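Local coordinates for dioxygenase (Pseudomonas brassicacearum, PDB 5V2D), which probably splits the interior carbon-carbon double bond of lignin-derived stilbenes with dioxygen at a mononuclear non-haem iron centre, at residues A[45-50]-A[94-99]; A[52-57]-A[90-95]; A[455-460]-A[488-493]; A[465-470]-A[481-486]. One frame throughout, in Å; residues are numbered along the deposited sequence.

Interaction 1: residues A[45-50]-A[94-99]; sequences VFDLEI and NGKVSL
V45 and L99 form an antiparallel, hydrogen-bonded pair at the outer edge of a propeller blade, joining strand 43-45 to strand 96-103. V45 N donates to L99 O (2.9 Å) and L99 N returns the bond to V45 O, while both side chains project to the same face of the sheet. The chain leaves the pairing at F46 and comes back beside V97 at L48, whose N reaches V97 O (2.9 Å) almost head-on to the carbonyl, although the N-H is bent to 139°. CD1 of L48 lies 3.9 Å from CG1 of V97, the two side chains crossing at a slant, and also meets CB of L99. CD1 of I50 rests against G95 O at 3.5 Å. On the outside, the carboxylate of D47, with CG anti to the backbone N (chi1 -168°), swings back towards K96. Bends at chi3 and chi4 of the lysine bring NZ to 3.2 Å from OD1, a weak hydrogen bond within a salt bridge. A water accepts from V97 N and is hydrogen-bonded to L48 O (2.6 Å) and D47 OD1, bridging the two backbones where they do not pair directly. The exposed ion pair probably adds only a modest electrostatic hold.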
loop_
_atom_site.group_PDB
_atom_site.type_symbol
_atom_site.label_atom_id
_atom_site.label_comp_id
_atom_site.label_asym_id
_atom_site.label_seq_id
_atom_site.Cartn_x
_atom_site.Cartn_y
_atom_site.Cartn_z
ATOM N N VAL A 45 4.234 15.657 18.330
ATOM C CA VAL A 45 5.587 16.128 18.639
ATOM C C VAL A 45 5.806 17.426 17.867
ATOM O O VAL A 45 5.780 17.428 16.649
ATOM C CB VAL A 45 6.649 15.097 18.263
ATOM C CG1 VAL A 45 8.033 15.497 18.845
ATOM C CG2 VAL A 45 6.300 13.755 18.830
ATOM N N PHE A 46 5.913 18.539 18.579
ATOM C CA PHE A 46 5.780 19.874 17.994
ATOM C C PHE A 46 6.997 20.228 17.097
ATOM O O PHE A 46 6.868 21.017 16.159
ATOM C CB PHE A 46 5.625 20.900 19.111
ATOM C CG PHE A 46 5.172 22.256 18.658
ATOM C CD1 PHE A 46 3.794 22.534 18.429
ATOM C CD2 PHE A 46 6.114 23.275 18.410
ATOM C CE1 PHE A 46 3.426 23.793 17.934
ATOM C CE2 PHE A 46 5.714 24.534 17.926
ATOM C CZ PHE A 46 4.388 24.793 17.694
ATOM N N ASP A 47 8.159 19.687 17.452
ATOM C CA ASP A 47 9.371 19.979 16.699
ATOM C C ASP A 47 10.322 18.818 16.816
ATOM O O ASP A 47 10.565 18.263 17.923
ATOM C CB ASP A 47 10.090 21.255 17.266
ATOM C CG ASP A 47 11.202 21.750 16.314
ATOM O OD1 ASP A 47 10.914 22.098 15.127
ATOM O OD2 ASP A 47 12.309 21.769 16.803
ATOM N N LEU A 48 10.817 18.381 15.668
ATOM C CA LEU A 48 11.654 17.181 15.632
ATOM C C LEU A 48 13.114 17.588 15.468
ATOM O O LEU A 48 13.381 18.486 14.709
ATOM C CB LEU A 48 11.194 16.273 14.548
ATOM C CG LEU A 48 9.803 15.647 14.754
ATOM C CD1 LEU A 48 9.255 15.037 13.492
ATOM C CD2 LEU A 48 9.801 14.568 15.835
ATOM N N GLU A 49 14.002 16.912 16.168
ATOM C CA GLU A 49 15.458 17.103 16.030
ATOM C C GLU A 49 15.900 16.643 14.667
ATOM O O GLU A 49 15.498 15.526 14.224
ATOM C CB GLU A 49 16.265 16.209 16.972
ATOM C CG GLU A 49 16.238 16.574 18.419
ATOM C CD GLU A 49 17.281 15.791 19.228
ATOM O OE1 GLU A 49 16.941 14.655 19.614
ATOM O OE2 GLU A 49 18.468 16.286 19.395
ATOM N N ILE A 50 16.790 17.404 14.018
ATOM C CA ILE A 50 17.283 17.069 12.715
ATOM C C ILE A 50 18.808 17.046 12.698
ATOM O O ILE A 50 19.425 18.006 13.124
ATOM C CB ILE A 50 16.795 18.108 11.697
ATOM C CG1 ILE A 50 15.260 18.207 11.745
ATOM C CG2 ILE A 50 17.263 17.775 10.259
ATOM C CD1 ILE A 50 14.762 19.222 10.761
ATOM N N ASN A 94 9.715 25.388 6.222
ATOM C CA ASN A 94 10.903 26.221 6.511
ATOM C C ASN A 94 12.023 25.568 7.332
ATOM O O ASN A 94 12.505 26.184 8.256
ATOM C CB ASN A 94 10.434 27.432 7.329
ATOM C CG ASN A 94 10.342 28.515 6.500
ATOM O OD1 ASN A 94 11.373 29.203 6.212
ATOM N ND2 ASN A 94 9.159 28.698 5.973
ATOM N N GLY A 95 12.362 24.311 7.082
ATOM C CA GLY A 95 13.402 23.650 7.819
ATOM C C GLY A 95 13.031 22.998 9.129
ATOM O O GLY A 95 13.899 22.468 9.801
ATOM N N LYS A 96 11.742 23.048 9.489
ATOM C CA LYS A 96 11.241 22.440 10.718
ATOM C C LYS A 96 10.202 21.362 10.378
ATOM O O LYS A 96 9.494 21.457 9.407
ATOM C CB LYS A 96 10.599 23.466 11.589
ATOM C CG LYS A 96 11.637 24.500 12.083
ATOM C CD LYS A 96 10.995 25.505 13.041
ATOM C CE LYS A 96 11.947 25.961 14.187
ATOM N NZ LYS A 96 12.198 25.027 15.391
ATOM N N VAL A 97 10.233 20.303 11.185
ATOM C CA VAL A 97 9.295 19.174 10.954
ATOM C C VAL A 97 8.559 18.922 12.263
ATOM O O VAL A 97 9.186 18.913 13.353
ATOM C CB VAL A 97 10.002 17.902 10.506
ATOM C CG1 VAL A 97 8.987 16.891 10.079
ATOM C CG2 VAL A 97 10.875 18.184 9.330
ATOM N N SER A 98 7.259 18.769 12.152
ATOM C CA SER A 98 6.422 18.327 13.275
ATOM C C SER A 98 5.670 17.030 12.931
ATOM O O SER A 98 5.638 16.650 11.764
ATOM C CB SER A 98 5.456 19.417 13.668
ATOM O OG SER A 98 4.595 19.690 12.580
ATOM N N LEU A 99 5.144 16.346 13.952
ATOM C CA LEU A 99 4.491 15.051 13.727
ATOM C C LEU A 99 3.180 15.038 14.507
ATOM O O LEU A 99 3.112 15.477 15.677
ATOM C CB LEU A 99 5.347 13.934 14.206
ATOM C CG LEU A 99 4.747 12.535 14.267
ATOM C CD1 LEU A 99 4.327 11.992 12.927
ATOM C CD2 LEU A 99 5.799 11.659 14.935
HETATM O O HOH W 1 12.300 20.408 13.345
#

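Interaction 2: residues A[52-57]-A[90-95]; sequences GVLPAS and FHFANG
L54 reaches across from its loop to F92 and G95, with CB directed at strand 85-93. From CB, CG is set anti to the backbone N (chi1 175°), which sends the fork of the side chain to the phenyl ring. One branch, CD1, meets CE1 of F92 at 4.0 Å. The other, CD2, lies 4.0 Å from CD1 of the same ring, so the two methyls span neighbouring ring carbons, and the leucine runs at about a right angle to the phenylalanine. CD2 also presses on the backbone of G95, 3.7 Å from its C and equally near its O. V97 and V470 pack on the same leucine, and I484 and L468 on the ring, so both are buried.

Beyond L54 the contact turns polar and runs through solvent. One water donates to P55 O and accepts from G95 N (2.8 Å); a second donates to A56 O and accepts from N94 N (2.7 Å). Between them, CA of N94 makes a CA-H...O contact of 3.6 Å with A56 O. No direct hydrogen bond crosses. G95 would jam any CB against the carbonyl O of N94. With both N94 and G95 at positive phi (50° and 85°), they form the two-residue type I' turn of a beta hairpin, here linking two adjacent strands of a propeller blade.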
loop_
_atom_site.group_PDB
_atom_site.type_symbol
_atom_site.label_atom_id
_atom_site.label_comp_id
_atom_site.label_asym_id
_atom_site.label_seq_id
_atom_site.Cartn_x
_atom_site.Cartn_y
_atom_site.Cartn_z
ATOM N N GLY A 52 22.069 16.962 10.294
ATOM C CA GLY A 52 22.353 17.296 8.886
ATOM C C GLY A 52 21.654 18.584 8.574
ATOM O O GLY A 52 21.541 19.391 9.437
ATOM N N VAL A 53 21.183 18.799 7.364
ATOM C CA VAL A 53 20.578 20.055 6.937
ATOM C C VAL A 53 19.366 19.783 6.085
ATOM O O VAL A 53 19.466 19.178 4.975
ATOM C CB VAL A 53 21.585 20.844 6.019
ATOM C CG1 VAL A 53 20.968 22.190 5.668
ATOM C CG2 VAL A 53 22.923 21.028 6.774
ATOM N N LEU A 54 18.198 20.161 6.587
ATOM C CA LEU A 54 16.983 19.947 5.848
ATOM C C LEU A 54 16.754 21.078 4.952
ATOM O O LEU A 54 16.647 22.183 5.424
ATOM C CB LEU A 54 15.792 19.811 6.830
ATOM C CG LEU A 54 14.437 19.692 6.227
ATOM C CD1 LEU A 54 14.391 18.299 5.639
ATOM C CD2 LEU A 54 13.363 19.785 7.258
ATOM N N PRO A 55 16.573 20.828 3.643
ATOM C CA PRO A 55 16.326 21.988 2.754
ATOM C C PRO A 55 15.137 22.764 3.178
ATOM O O PRO A 55 14.020 22.206 3.383
ATOM C CB PRO A 55 16.096 21.360 1.409
ATOM C CG PRO A 55 16.884 20.100 1.480
ATOM C CD PRO A 55 16.710 19.583 2.897
ATOM N N ALA A 56 15.330 24.072 3.298
ATOM C CA ALA A 56 14.291 24.967 3.748
ATOM C C ALA A 56 13.162 25.119 2.782
ATOM O O ALA A 56 12.066 25.536 3.176
ATOM C CB ALA A 56 14.856 26.320 4.155
ATOM N N SER A 57 13.366 24.757 1.545
ATOM C CA SER A 57 12.287 24.972 0.568
ATOM C C SER A 57 11.264 23.817 0.599
ATOM O O SER A 57 10.259 23.901 -0.043
ATOM C CB SER A 57 12.887 25.068 -0.819
ATOM O OG SER A 57 13.465 23.816 -1.174
ATOM N N PHE A 90 3.805 14.103 8.920
ATOM C CA PHE A 90 5.008 14.846 9.170
ATOM C C PHE A 90 4.883 16.129 8.354
ATOM O O PHE A 90 4.939 16.087 7.107
ATOM C CB PHE A 90 6.234 14.103 8.754
ATOM C CG PHE A 90 6.566 12.910 9.594
ATOM C CD1 PHE A 90 7.359 13.020 10.685
ATOM C CD2 PHE A 90 6.092 11.645 9.239
ATOM C CE1 PHE A 90 7.752 11.934 11.461
ATOM C CE2 PHE A 90 6.453 10.543 10.009
ATOM C CZ PHE A 90 7.290 10.680 11.136
ATOM N N HIS A 91 4.736 17.266 9.033
ATOM C CA HIS A 91 4.564 18.509 8.339
ATOM C C HIS A 91 5.920 19.282 8.260
ATOM O O HIS A 91 6.510 19.586 9.314
ATOM C CB HIS A 91 3.550 19.369 9.060
ATOM C CG HIS A 91 3.334 20.700 8.403
ATOM N ND1 HIS A 91 2.825 20.822 7.120
ATOM C CD2 HIS A 91 3.600 21.962 8.843
ATOM C CE1 HIS A 91 2.780 22.111 6.797
ATOM N NE2 HIS A 91 3.248 22.824 7.817
ATOM N N PHE A 92 6.345 19.584 7.042
ATOM C CA PHE A 92 7.623 20.217 6.744
ATOM C C PHE A 92 7.322 21.710 6.440
ATOM O O PHE A 92 6.535 22.043 5.548
ATOM C CB PHE A 92 8.279 19.635 5.485
ATOM C CG PHE A 92 8.799 18.252 5.640
ATOM C CD1 PHE A 92 10.177 18.010 5.591
ATOM C CD2 PHE A 92 7.989 17.174 5.770
ATOM C CE1 PHE A 92 10.682 16.749 5.723
ATOM C CE2 PHE A 92 8.513 15.891 5.921
ATOM C CZ PHE A 92 9.854 15.687 5.904
ATOM N N ALA A 93 7.962 22.598 7.180
ATOM C CA ALA A 93 7.845 24.021 6.804
ATOM C C ALA A 93 9.103 24.737 7.190
ATOM O O ALA A 93 9.515 24.710 8.339
ATOM C CB ALA A 93 6.652 24.716 7.444
ATOM N N ASN A 94 9.715 25.388 6.222
ATOM C CA ASN A 94 10.903 26.221 6.511
ATOM C C ASN A 94 12.023 25.568 7.332
ATOM O O ASN A 94 12.505 26.184 8.256
ATOM C CB ASN A 94 10.434 27.432 7.329
ATOM C CG ASN A 94 10.342 28.515 6.500
ATOM O OD1 ASN A 94 11.373 29.203 6.212
ATOM N ND2 ASN A 94 9.159 28.698 5.973
ATOM N N GLY A 95 12.362 24.311 7.082
ATOM C CA GLY A 95 13.402 23.650 7.819
ATOM C C GLY A 95 13.031 22.998 9.129
ATOM O O GLY A 95 13.899 22.468 9.801
HETATM O O HOH W 2 11.782 22.455 5.119
HETATM O O HOH W 3 9.266 25.385 3.579
#

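Interaction 3: residues A[455-460]-A[488-493]; sequences VALLNL and FRMRMS
L457 and M490 supply the apolar part of this buried contact, between strand 452-460 and the loop that leads to strand 496-500. CD1 of L457 touches M490 at two points, 4.0 Å from CE and 4.1 Å from CB, while CD2 of L457 meets CG of M490 at 4.1 Å. The side chains cross at about a right angle. The methionine is bent at chi2 (-68°) and chi3 (-76°), folding its methyl back over the leucine instead of extending past it. F90 from the neighbouring sheet also packs against both residues.

A looser fringe surrounds them. L457 CD1 lies 4.4 Å from S493 OG, and ND2 of N459 stands 4.5 Å from SD of M492, too far for either to count as more than van der Waals proximity.

Polar groups meet here without bonding directly: N459 OD1 is 4.0 Å from M490 O, and both are acceptors. Q436 links the strand to the loop instead: its NE2 donates to N459 OD1 and to R491 O, and its OE1 is hydrogen-bonded to S493 OG. M490 N is bonded to the hydroxyl of S466. The side chain of M492 is about 11 Å from the iron, and the metal ligand H495 follows two residues after S493. The chemistry divides: the direct contact is apolar, whereas the polar link between strand and loop runs through a third residue, Q436, probably helping to fix the loop's course.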
loop_
_atom_site.group_PDB
_atom_site.type_symbol
_atom_site.label_atom_id
_atom_site.label_comp_id
_atom_site.label_asym_id
_atom_site.label_seq_id
_atom_site.Cartn_x
_atom_site.Cartn_y
_atom_site.Cartn_z
ATOM N N VAL A 455 12.119 10.618 0.584
ATOM C CA VAL A 455 11.893 10.668 2.007
ATOM C C VAL A 455 11.271 9.331 2.429
ATOM O O VAL A 455 10.340 8.828 1.784
ATOM C CB VAL A 455 10.992 11.810 2.367
ATOM C CG1 VAL A 455 10.750 11.831 3.911
ATOM C CG2 VAL A 455 11.595 13.131 1.901
ATOM N N ALA A 456 11.782 8.743 3.482
ATOM C CA ALA A 456 11.270 7.480 3.960
ATOM C C ALA A 456 11.578 7.269 5.412
ATOM O O ALA A 456 12.590 7.765 5.909
ATOM C CB ALA A 456 11.903 6.310 3.182
ATOM N N LEU A 457 10.767 6.498 6.084
ATOM C CA LEU A 457 11.108 6.075 7.410
ATOM C C LEU A 457 12.178 5.012 7.353
ATOM O O LEU A 457 12.115 4.058 6.556
ATOM C CB LEU A 457 9.891 5.464 8.152
ATOM C CG LEU A 457 8.890 6.528 8.693
ATOM C CD1 LEU A 457 7.666 5.793 9.178
ATOM C CD2 LEU A 457 9.450 7.377 9.815
ATOM N N LEU A 458 13.142 5.202 8.238
ATOM C CA LEU A 458 14.229 4.279 8.476
ATOM C C LEU A 458 14.030 3.697 9.875
ATOM O O LEU A 458 13.949 4.407 10.873
ATOM C CB LEU A 458 15.590 5.004 8.358
ATOM C CG LEU A 458 16.848 4.193 8.803
ATOM C CD1 LEU A 458 17.045 3.069 7.845
ATOM C CD2 LEU A 458 18.091 5.100 8.875
ATOM N N ASN A 459 13.910 2.380 9.912
ATOM C CA ASN A 459 13.739 1.626 11.116
ATOM C C ASN A 459 15.147 1.138 11.523
ATOM O O ASN A 459 15.743 0.346 10.793
ATOM C CB ASN A 459 12.831 0.384 10.912
ATOM C CG ASN A 459 11.589 0.671 10.118
ATOM O OD1 ASN A 459 10.832 1.549 10.491
ATOM N ND2 ASN A 459 11.451 -0.025 8.895
ATOM N N LEU A 460 15.603 1.558 12.690
ATOM C CA LEU A 460 16.879 1.138 13.227
ATOM C C LEU A 460 16.513 0.038 14.187
ATOM O O LEU A 460 16.167 0.282 15.352
ATOM C CB LEU A 460 17.571 2.288 13.914
ATOM C CG LEU A 460 18.438 3.324 13.177
ATOM C CD1 LEU A 460 18.984 2.884 11.862
ATOM C CD2 LEU A 460 17.685 4.602 12.955
ATOM N N PHE A 488 9.975 8.138 19.409
ATOM C CA PHE A 488 9.397 6.830 19.633
ATOM C C PHE A 488 9.466 6.028 18.379
ATOM O O PHE A 488 9.589 6.576 17.311
ATOM C CB PHE A 488 7.909 6.913 20.188
ATOM C CG PHE A 488 6.936 7.543 19.230
ATOM C CD1 PHE A 488 6.271 6.789 18.319
ATOM C CD2 PHE A 488 6.659 8.883 19.282
ATOM C CE1 PHE A 488 5.342 7.379 17.394
ATOM C CE2 PHE A 488 5.816 9.494 18.321
ATOM C CZ PHE A 488 5.164 8.715 17.398
ATOM N N ARG A 489 9.412 4.720 18.548
ATOM C CA ARG A 489 9.446 3.768 17.438
ATOM C C ARG A 489 8.146 3.793 16.584
ATOM O O ARG A 489 7.028 3.636 17.099
ATOM C CB ARG A 489 9.593 2.341 17.971
ATOM C CG ARG A 489 9.620 1.259 16.904
ATOM C CD ARG A 489 9.677 -0.118 17.592
ATOM N NE ARG A 489 8.538 -0.321 18.461
ATOM C CZ ARG A 489 7.377 -0.843 18.078
ATOM N NH1 ARG A 489 7.164 -1.378 16.850
ATOM N NH2 ARG A 489 6.412 -0.921 19.033
ATOM N N MET A 490 8.336 3.939 15.301
ATOM C CA MET A 490 7.224 3.892 14.338
ATOM C C MET A 490 7.099 2.425 13.941
ATOM O O MET A 490 8.041 1.836 13.358
ATOM C CB MET A 490 7.578 4.719 13.094
ATOM C CG MET A 490 7.794 6.216 13.355
ATOM S SD MET A 490 6.353 7.175 13.837
ATOM C CE MET A 490 5.575 7.309 12.251
ATOM N N ARG A 491 5.902 1.886 14.114
ATOM C CA ARG A 491 5.616 0.523 13.602
ATOM C C ARG A 491 5.689 0.526 12.062
ATOM O O ARG A 491 5.475 1.527 11.405
ATOM C CB ARG A 491 4.222 0.097 14.059
ATOM C CG ARG A 491 3.927 -1.352 13.901
ATOM C CD ARG A 491 2.603 -1.689 14.641
ATOM N NE ARG A 491 2.487 -3.159 14.777
ATOM C CZ ARG A 491 1.656 -3.949 14.080
ATOM N NH1 ARG A 491 1.690 -5.268 14.308
ATOM N NH2 ARG A 491 0.796 -3.483 13.147
ATOM N N MET A 492 5.943 -0.623 11.507
ATOM C CA MET A 492 5.890 -0.784 10.042
ATOM C C MET A 492 4.580 -0.292 9.534
ATOM O O MET A 492 3.558 -0.535 10.165
ATOM C CB MET A 492 6.193 -2.233 9.647
ATOM C CG MET A 492 6.199 -2.524 8.173
ATOM S SD MET A 492 7.515 -1.561 7.383
ATOM C CE MET A 492 7.362 -2.019 5.695
ATOM N N SER A 493 4.598 0.374 8.390
ATOM C CA SER A 493 3.465 1.010 7.794
ATOM C C SER A 493 3.112 0.342 6.478
ATOM O O SER A 493 3.827 -0.563 5.942
ATOM C CB SER A 493 3.699 2.511 7.568
ATOM O OG SER A 493 4.178 3.148 8.788
#

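Interaction 4: residues A[465-470]-A[481-486]; sequences RSELVV and IARIRI
E467 and R483 face each other diagonally across a beta hairpin, strands 465-472 and 482-486, which forms two neighbouring strands of a propeller blade. E467 CG is anti to the carbonyl carbon (chi1 -62°), which carries the extended chain to R483. The side chains cross obliquely, with the carboxylate and guanidinium planes 76° apart. NH1 of R483 gives a nearly straight bond (168°) to OE1 of E467 at 2.8 Å, lying in the guanidinium plane and using the syn lone pair of the oxygen. The other oxygen, OE2, is met on its anti side by R465 NH1 (2.9 Å), so one carboxylate holds two arginines; R465 also pairs with E463 through NE. A leucine here removes both oxygens, and would probably leave two arginines without their shared counter-charge. V469 runs alongside R483 on this face, its CG1 4.2 Å from CG of the arginine.

The other face is mostly apolar, apart from S466, whose OG bonds M490 N. L468 and I484 lie side by side and point the same way, CB to CB 4.0 Å, with reciprocal backbone bonds between them. V470 crosses I484 at a slant, its CG2 4.0 Å from CD1 of I484, while its CG1 leans on CG1 of I481. F90 and F92 of the adjacent sheet cover this side. Towards the turn the pairing opens into a classic bulge, with I481 and A482 both opposite V470: V470 O accepts from I481 N at 2.8 Å and, weakly, from A482 N. At the far end a water accepts from S466 N and donates to I486 O at 2.6 Å.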
loop_
_atom_site.group_PDB
_atom_site.type_symbol
_atom_site.label_atom_id
_atom_site.label_comp_id
_atom_site.label_asym_id
_atom_site.label_seq_id
_atom_site.Cartn_x
_atom_site.Cartn_y
_atom_site.Cartn_z
ATOM N N ARG A 465 14.519 2.222 17.204
ATOM C CA ARG A 465 14.463 3.684 17.009
ATOM C C ARG A 465 14.017 3.896 15.570
ATOM O O ARG A 465 14.185 3.012 14.733
ATOM C CB ARG A 465 15.891 4.299 17.186
ATOM C CG ARG A 465 15.944 5.735 17.600
ATOM C CD ARG A 465 17.274 6.177 18.250
ATOM N NE ARG A 465 18.437 5.862 17.382
ATOM C CZ ARG A 465 18.882 6.550 16.300
ATOM N NH1 ARG A 465 18.269 7.606 15.754
ATOM N NH2 ARG A 465 20.029 6.181 15.696
ATOM N N SER A 466 13.562 5.088 15.253
ATOM C CA SER A 466 13.057 5.450 13.957
ATOM C C SER A 466 13.549 6.832 13.612
ATOM O O SER A 466 13.647 7.692 14.481
ATOM C CB SER A 466 11.495 5.434 13.964
ATOM O OG SER A 466 11.005 4.160 14.305
ATOM N N GLU A 467 13.860 7.040 12.344
ATOM C CA GLU A 467 14.182 8.357 11.776
ATOM C C GLU A 467 13.394 8.512 10.502
ATOM O O GLU A 467 13.185 7.514 9.813
ATOM C CB GLU A 467 15.696 8.455 11.346
ATOM C CG GLU A 467 16.584 8.287 12.545
ATOM C CD GLU A 467 18.125 8.284 12.195
ATOM O OE1 GLU A 467 18.466 8.122 11.056
ATOM O OE2 GLU A 467 18.958 8.442 13.075
ATOM N N LEU A 468 13.022 9.733 10.173
ATOM C CA LEU A 468 12.549 9.989 8.851
ATOM C C LEU A 468 13.773 10.559 8.038
ATOM O O LEU A 468 14.306 11.651 8.397
ATOM C CB LEU A 468 11.462 11.007 8.899
ATOM C CG LEU A 468 10.677 11.247 7.626
ATOM C CD1 LEU A 468 9.971 9.992 7.177
ATOM C CD2 LEU A 468 9.695 12.417 7.867
ATOM N N VAL A 469 14.258 9.806 7.056
ATOM C CA VAL A 469 15.460 10.235 6.320
ATOM C C VAL A 469 15.103 10.963 5.028
ATOM O O VAL A 469 14.076 10.651 4.386
ATOM C CB VAL A 469 16.420 9.088 6.022
ATOM C CG1 VAL A 469 16.956 8.578 7.348
ATOM C CG2 VAL A 469 15.831 7.995 5.152
ATOM N N VAL A 470 15.926 11.947 4.678
ATOM C CA VAL A 470 15.762 12.689 3.463
ATOM C C VAL A 470 17.027 12.576 2.608
ATOM O O VAL A 470 18.105 12.970 3.049
ATOM C CB VAL A 470 15.509 14.172 3.783
ATOM C CG1 VAL A 470 15.270 14.929 2.465
ATOM C CG2 VAL A 470 14.341 14.372 4.772
ATOM N N ILE A 481 20.770 13.616 3.409
ATOM C CA ILE A 481 21.187 14.944 3.663
ATOM C C ILE A 481 20.643 15.408 5.024
ATOM O O ILE A 481 21.168 16.341 5.616
ATOM C CB ILE A 481 20.768 15.895 2.520
ATOM C CG1 ILE A 481 19.238 16.040 2.420
ATOM C CG2 ILE A 481 21.514 15.448 1.269
ATOM C CD1 ILE A 481 18.785 16.880 1.293
ATOM N N ALA A 482 19.582 14.766 5.500
ATOM C CA ALA A 482 18.971 15.088 6.794
ATOM C C ALA A 482 18.347 13.848 7.383
ATOM O O ALA A 482 17.790 13.025 6.668
ATOM C CB ALA A 482 17.923 16.158 6.649
ATOM N N ARG A 483 18.525 13.668 8.674
ATOM C CA ARG A 483 17.867 12.610 9.446
ATOM C C ARG A 483 17.015 13.243 10.510
ATOM O O ARG A 483 17.520 13.950 11.382
ATOM C CB ARG A 483 18.866 11.683 10.119
ATOM C CG ARG A 483 19.839 10.981 9.149
ATOM C CD ARG A 483 20.777 10.153 9.961
ATOM N NE ARG A 483 21.731 9.374 9.213
ATOM C CZ ARG A 483 21.688 8.047 9.087
ATOM N NH1 ARG A 483 20.746 7.282 9.604
ATOM N NH2 ARG A 483 22.589 7.454 8.388
ATOM N N ILE A 484 15.705 13.014 10.404
ATOM C CA ILE A 484 14.743 13.588 11.348
ATOM C C ILE A 484 14.450 12.557 12.437
ATOM O O ILE A 484 13.860 11.502 12.159
ATOM C CB ILE A 484 13.487 14.025 10.598
ATOM C CG1 ILE A 484 13.860 15.042 9.512
ATOM C CG2 ILE A 484 12.463 14.568 11.529
ATOM C CD1 ILE A 484 12.780 15.003 8.412
ATOM N N ARG A 485 14.891 12.836 13.678
ATOM C CA ARG A 485 14.819 11.821 14.723
ATOM C C ARG A 485 13.389 11.847 15.299
ATOM O O ARG A 485 12.813 12.904 15.453
ATOM C CB ARG A 485 15.803 12.087 15.836
ATOM C CG ARG A 485 17.260 11.897 15.445
ATOM C CD ARG A 485 18.130 11.920 16.740
ATOM N NE ARG A 485 19.526 12.058 16.331
ATOM C CZ ARG A 485 20.199 13.192 16.187
ATOM N NH1 ARG A 485 19.664 14.364 16.500
ATOM N NH2 ARG A 485 21.471 13.134 15.803
ATOM N N ILE A 486 12.839 10.684 15.513
ATOM C CA ILE A 486 11.474 10.518 16.088
ATOM C C ILE A 486 11.714 9.934 17.458
ATOM O O ILE A 486 12.448 8.960 17.601
ATOM C CB ILE A 486 10.648 9.594 15.203
ATOM C CG1 ILE A 486 10.541 10.221 13.815
ATOM C CG2 ILE A 486 9.213 9.526 15.729
ATOM C CD1 ILE A 486 10.355 9.233 12.751
HETATM O O HOH W 4 12.637 6.389 17.628
#

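How the interactions relate
Interactions 3 and 4 are buried, whereas interactions 1 and 2 lie partly open at the outer rim. Interactions 1 and 2 share N94 and G95 and grip the same hairpin from its two arms. Interaction 4 pairs two strands of the next sheet, and interaction 3 ties another strand of that sheet to the loop beyond. The two sheets meet through apolar side chains: F90 on L468 and I486, V97 on I484. Chemistry follows place. The rim combines a few backbone bonds (interaction 1) with water bridges and a weakly bonded ion pair; interaction 4 has a tight arginine-glutamate network and strand pairing, bulged at one end; the innermost contact, interaction 3, relies on van der Waals packing without a direct hydrogen bond.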